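Local coordinates for protein ribonucleoside-diphosphate reductase subunit beta (Bacillus halodurans C-125, PDB 2RCC) that probably serves as the small, di-iron subunit of a class I ribonucleotide reductase that makes deoxyribonucleotides from ribonucleotides for DNA synthesis, at residues L188-F196 against E261-I269. Numbering follows the deposited sequence. Where two conformers were deposited one is given.
Sequences LNFYSGFAF and EKDWFRYII
The carboxylate of Glu261, reaching over from helix 244-268, binds two backbone N-H groups at the start of helix 191-202 within the ferritin-like helical fold of the small subunit. Glu261 OE2 accepts from Ser192 N and, in the conformer given, also from Ser192 OG, both at 2.9 Å; the two donors come in on the anti side of the oxygen, from opposite faces of the carboxylate plane. The other oxygen, Glu261 OE1, accepts from the N-cap residue, Phe190 N, at 2.9 Å, met 42° out of that plane, and also forms a salt bridge with Arg155 of helix 150-168. CG lies anti to the backbone N of Glu261 (chi1 -178°), and a bend at chi2 brings the carboxylate up to the turn Leu188-Tyr191. A glutamine here would probably leave Arg155 without its charged mate and, with one acceptor oxygen lost, break up the grip on the helix start. The positive end of the helix dipole and Arg155 probably both favour the ionised acid. Tyr191 touches Glu220, a probable iron ligand, so the helix start held here lies beside the likely di-iron site. Segments 191-196 and 261-268 run at 41° to each other, their axes 9.8 Å apart at closest approach. Ile285 of helix 278-295 also touches Ser192. One turn on, the outer methyl of Ile269, CD1, rests 3.8 Å from Phe196 CB.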
loop_
_atom_site.group_PDB
_atom_site.type_symbol
_atom_site.label_atom_id
_atom_site.label_comp_id
_atom_site.label_asym_id
_atom_site.label_seq_id
_atom_site.Cartn_x
_atom_site.Cartn_y
_atom_site.Cartn_z
ATOM N N LEU A 188 -17.101 11.459 -6.280
ATOM C CA LEU A 188 -18.532 11.765 -6.482
ATOM C C LEU A 188 -19.466 10.759 -5.807
ATOM O O LEU A 188 -20.370 11.193 -5.091
ATOM C CB LEU A 188 -18.823 11.889 -7.979
ATOM C CG LEU A 188 -20.252 12.229 -8.471
ATOM C CD1 LEU A 188 -20.786 13.501 -7.895
ATOM C CD2 LEU A 188 -20.230 12.357 -9.998
ATOM N N ASN A 189 -19.254 9.450 -6.016
ATOM C CA ASN A 189 -20.060 8.394 -5.374
ATOM C C ASN A 189 -20.091 8.534 -3.884
ATOM O O ASN A 189 -19.075 8.785 -3.283
ATOM C CB ASN A 189 -19.557 6.982 -5.712
ATOM C CG ASN A 189 -19.880 6.597 -7.121
ATOM O OD1 ASN A 189 -20.251 7.456 -7.921
ATOM N ND2 ASN A 189 -19.754 5.327 -7.442
ATOM N N PHE A 190 -21.286 8.415 -3.319
ATOM C CA PHE A 190 -21.547 8.580 -1.890
ATOM C C PHE A 190 -21.286 9.965 -1.306
ATOM O O PHE A 190 -21.465 10.122 -0.126
ATOM C CB PHE A 190 -20.876 7.478 -1.042
ATOM C CG PHE A 190 -21.267 6.110 -1.460
ATOM C CD1 PHE A 190 -22.598 5.717 -1.407
ATOM C CD2 PHE A 190 -20.318 5.213 -1.941
ATOM C CE1 PHE A 190 -22.983 4.463 -1.841
ATOM C CE2 PHE A 190 -20.691 3.964 -2.358
ATOM C CZ PHE A 190 -22.019 3.578 -2.319
ATOM N N TYR A 191 -21.013 10.982 -2.118
ATOM C CA TYR A 191 -20.874 12.334 -1.584
ATOM C C TYR A 191 -22.180 12.822 -0.964
ATOM O O TYR A 191 -22.090 13.605 -0.043
ATOM C CB TYR A 191 -20.266 13.318 -2.601
ATOM C CG TYR A 191 -18.732 13.220 -2.627
ATOM C CD1 TYR A 191 -18.077 11.984 -2.708
ATOM C CD2 TYR A 191 -17.936 14.367 -2.578
ATOM C CE1 TYR A 191 -16.659 11.897 -2.724
ATOM C CE2 TYR A 191 -16.524 14.280 -2.584
ATOM C CZ TYR A 191 -15.896 13.051 -2.666
ATOM O OH TYR A 191 -14.495 12.973 -2.686
ATOM N N SER A 192 -23.367 12.370 -1.439
ATOM C CA SER A 192 -24.660 12.667 -0.779
ATOM C C SER A 192 -24.695 12.103 0.615
ATOM O O SER A 192 -25.217 12.720 1.549
ATOM C CB SER A 192 -25.846 12.014 -1.492
ATOM O OG SER A 192 -25.952 12.449 -2.813
ATOM N N GLY A 193 -24.172 10.879 0.742
ATOM C CA GLY A 193 -24.133 10.174 1.995
ATOM C C GLY A 193 -23.184 10.818 2.967
ATOM O O GLY A 193 -23.514 10.958 4.115
ATOM N N PHE A 194 -22.009 11.244 2.498
ATOM C CA PHE A 194 -21.097 11.985 3.380
ATOM C C PHE A 194 -21.742 13.265 3.871
ATOM O O PHE A 194 -21.662 13.585 5.048
ATOM C CB PHE A 194 -19.770 12.291 2.715
ATOM C CG PHE A 194 -19.008 11.050 2.217
ATOM C CD1 PHE A 194 -19.034 9.830 2.916
ATOM C CD2 PHE A 194 -18.249 11.129 1.069
ATOM C CE1 PHE A 194 -18.335 8.722 2.470
ATOM C CE2 PHE A 194 -17.533 9.994 0.600
ATOM C CZ PHE A 194 -17.578 8.800 1.304
ATOM N N ALA A 195 -22.425 13.973 2.982
ATOM C CA ALA A 195 -23.171 15.182 3.363
ATOM C C ALA A 195 -24.184 14.929 4.473
ATOM O O ALA A 195 -24.383 15.804 5.330
ATOM C CB ALA A 195 -23.862 15.803 2.130
ATOM N N PHE A 196 -24.838 13.763 4.447
ATOM C CA PHE A 196 -25.779 13.346 5.505
ATOM C C PHE A 196 -25.077 13.383 6.879
ATOM O O PHE A 196 -25.607 13.914 7.838
ATOM C CB PHE A 196 -26.414 11.971 5.201
ATOM C CG PHE A 196 -27.140 11.359 6.379
ATOM C CD1 PHE A 196 -28.475 11.625 6.596
ATOM C CD2 PHE A 196 -26.497 10.511 7.257
ATOM C CE1 PHE A 196 -29.140 11.061 7.663
ATOM C CE2 PHE A 196 -27.155 9.977 8.365
ATOM C CZ PHE A 196 -28.464 10.244 8.554
ATOM N N GLU A 261 -25.998 8.941 -8.571
ATOM C CA GLU A 261 -25.868 9.466 -7.197
ATOM C C GLU A 261 -27.185 10.075 -6.735
ATOM O O GLU A 261 -27.626 9.788 -5.635
ATOM C CB GLU A 261 -24.710 10.468 -7.120
ATOM C CG GLU A 261 -24.425 11.048 -5.728
ATOM C CD GLU A 261 -24.012 10.034 -4.679
ATOM O OE1 GLU A 261 -23.627 8.897 -4.991
ATOM O OE2 GLU A 261 -24.064 10.381 -3.497
ATOM N N LYS A 262 -27.823 10.873 -7.592
ATOM C CA LYS A 262 -29.114 11.495 -7.292
ATOM C C LYS A 262 -30.153 10.427 -7.026
ATOM O O LYS A 262 -30.943 10.578 -6.123
ATOM C CB LYS A 262 -29.581 12.396 -8.445
ATOM C CG LYS A 262 -28.706 13.612 -8.623
ATOM C CD LYS A 262 -28.972 14.360 -9.897
ATOM C CE LYS A 262 -27.851 15.409 -10.096
ATOM N NZ LYS A 262 -28.070 16.350 -11.187
ATOM N N ASP A 263 -30.136 9.337 -7.792
ATOM C CA ASP A 263 -31.086 8.223 -7.582
ATOM C C ASP A 263 -30.874 7.594 -6.204
ATOM O O ASP A 263 -31.823 7.351 -5.465
ATOM C CB ASP A 263 -30.933 7.146 -8.657
ATOM C CG ASP A 263 -31.357 7.614 -10.061
ATOM O OD1 ASP A 263 -32.172 8.558 -10.200
ATOM O OD2 ASP A 263 -30.845 7.020 -11.043
ATOM N N TRP A 264 -29.627 7.307 -5.887
ATOM C CA TRP A 264 -29.278 6.749 -4.595
ATOM C C TRP A 264 -29.696 7.679 -3.469
ATOM O O TRP A 264 -30.293 7.244 -2.480
ATOM C CB TRP A 264 -27.792 6.438 -4.546
ATOM C CG TRP A 264 -27.487 5.115 -5.162
ATOM C CD1 TRP A 264 -27.264 4.818 -6.482
ATOM C CD2 TRP A 264 -27.405 3.893 -4.466
ATOM N NE1 TRP A 264 -27.028 3.491 -6.639
ATOM C CE2 TRP A 264 -27.101 2.892 -5.412
ATOM C CE3 TRP A 264 -27.543 3.541 -3.122
ATOM C CZ2 TRP A 264 -26.913 1.576 -5.060
ATOM C CZ3 TRP A 264 -27.375 2.232 -2.771
ATOM C CH2 TRP A 264 -27.073 1.257 -3.733
ATOM N N PHE A 265 -29.355 8.946 -3.618
ATOM C CA PHE A 265 -29.779 9.967 -2.670
ATOM C C PHE A 265 -31.324 9.943 -2.521
ATOM O O PHE A 265 -31.855 9.969 -1.417
ATOM C CB PHE A 265 -29.371 11.351 -3.165
ATOM C CG PHE A 265 -30.075 12.438 -2.440
ATOM C CD1 PHE A 265 -29.812 12.626 -1.105
ATOM C CD2 PHE A 265 -31.080 13.181 -3.059
ATOM C CE1 PHE A 265 -30.502 13.598 -0.367
ATOM C CE2 PHE A 265 -31.783 14.147 -2.335
ATOM C CZ PHE A 265 -31.459 14.364 -0.984
ATOM N N ARG A 266 -32.045 9.874 -3.642
ATOM C CA ARG A 266 -33.510 9.849 -3.563
ATOM C C ARG A 266 -34.063 8.602 -2.844
ATOM O O ARG A 266 -35.059 8.660 -2.127
ATOM C CB ARG A 266 -34.127 9.935 -4.954
ATOM C CG ARG A 266 -34.173 11.327 -5.539
ATOM C CD ARG A 266 -34.853 11.302 -6.927
ATOM N NE ARG A 266 -33.890 11.220 -8.023
ATOM C CZ ARG A 266 -33.594 12.192 -8.897
ATOM N NH1 ARG A 266 -34.225 13.374 -8.923
ATOM N NH2 ARG A 266 -32.666 11.957 -9.817
ATOM N N TYR A 267 -33.418 7.475 -3.088
ATOM C CA TYR A 267 -33.803 6.188 -2.528
ATOM C C TYR A 267 -33.645 6.113 -1.014
ATOM O O TYR A 267 -34.514 5.612 -0.320
ATOM C CB TYR A 267 -32.911 5.141 -3.194
ATOM C CG TYR A 267 -33.130 3.693 -2.856
ATOM C CD1 TYR A 267 -34.382 3.125 -2.983
ATOM C CD2 TYR A 267 -32.049 2.856 -2.553
ATOM C CE1 TYR A 267 -34.590 1.785 -2.734
ATOM C CE2 TYR A 267 -32.240 1.509 -2.317
ATOM C CZ TYR A 267 -33.528 0.983 -2.397
ATOM O OH TYR A 267 -33.768 -0.350 -2.166
ATOM N N ILE A 268 -32.533 6.619 -0.514
ATOM C CA ILE A 268 -32.201 6.518 0.921
ATOM C C ILE A 268 -32.566 7.710 1.795
ATOM O O ILE A 268 -32.940 7.519 2.950
ATOM C CB ILE A 268 -30.679 6.234 1.101
ATOM C CG1 ILE A 268 -30.302 4.964 0.370
ATOM C CG2 ILE A 268 -30.284 6.077 2.592
ATOM C CD1 ILE A 268 -28.948 4.425 0.824
ATOM N N ILE A 269 -32.415 8.924 1.267
ATOM C CA ILE A 269 -32.654 10.146 2.022
ATOM C C ILE A 269 -33.883 10.870 1.509
ATOM O O ILE A 269 -34.795 11.098 2.274
ATOM C CB ILE A 269 -31.398 11.084 2.021
ATOM C CG1 ILE A 269 -30.246 10.449 2.799
ATOM C CG2 ILE A 269 -31.733 12.443 2.676
ATOM C CD1 ILE A 269 -28.908 11.044 2.453
#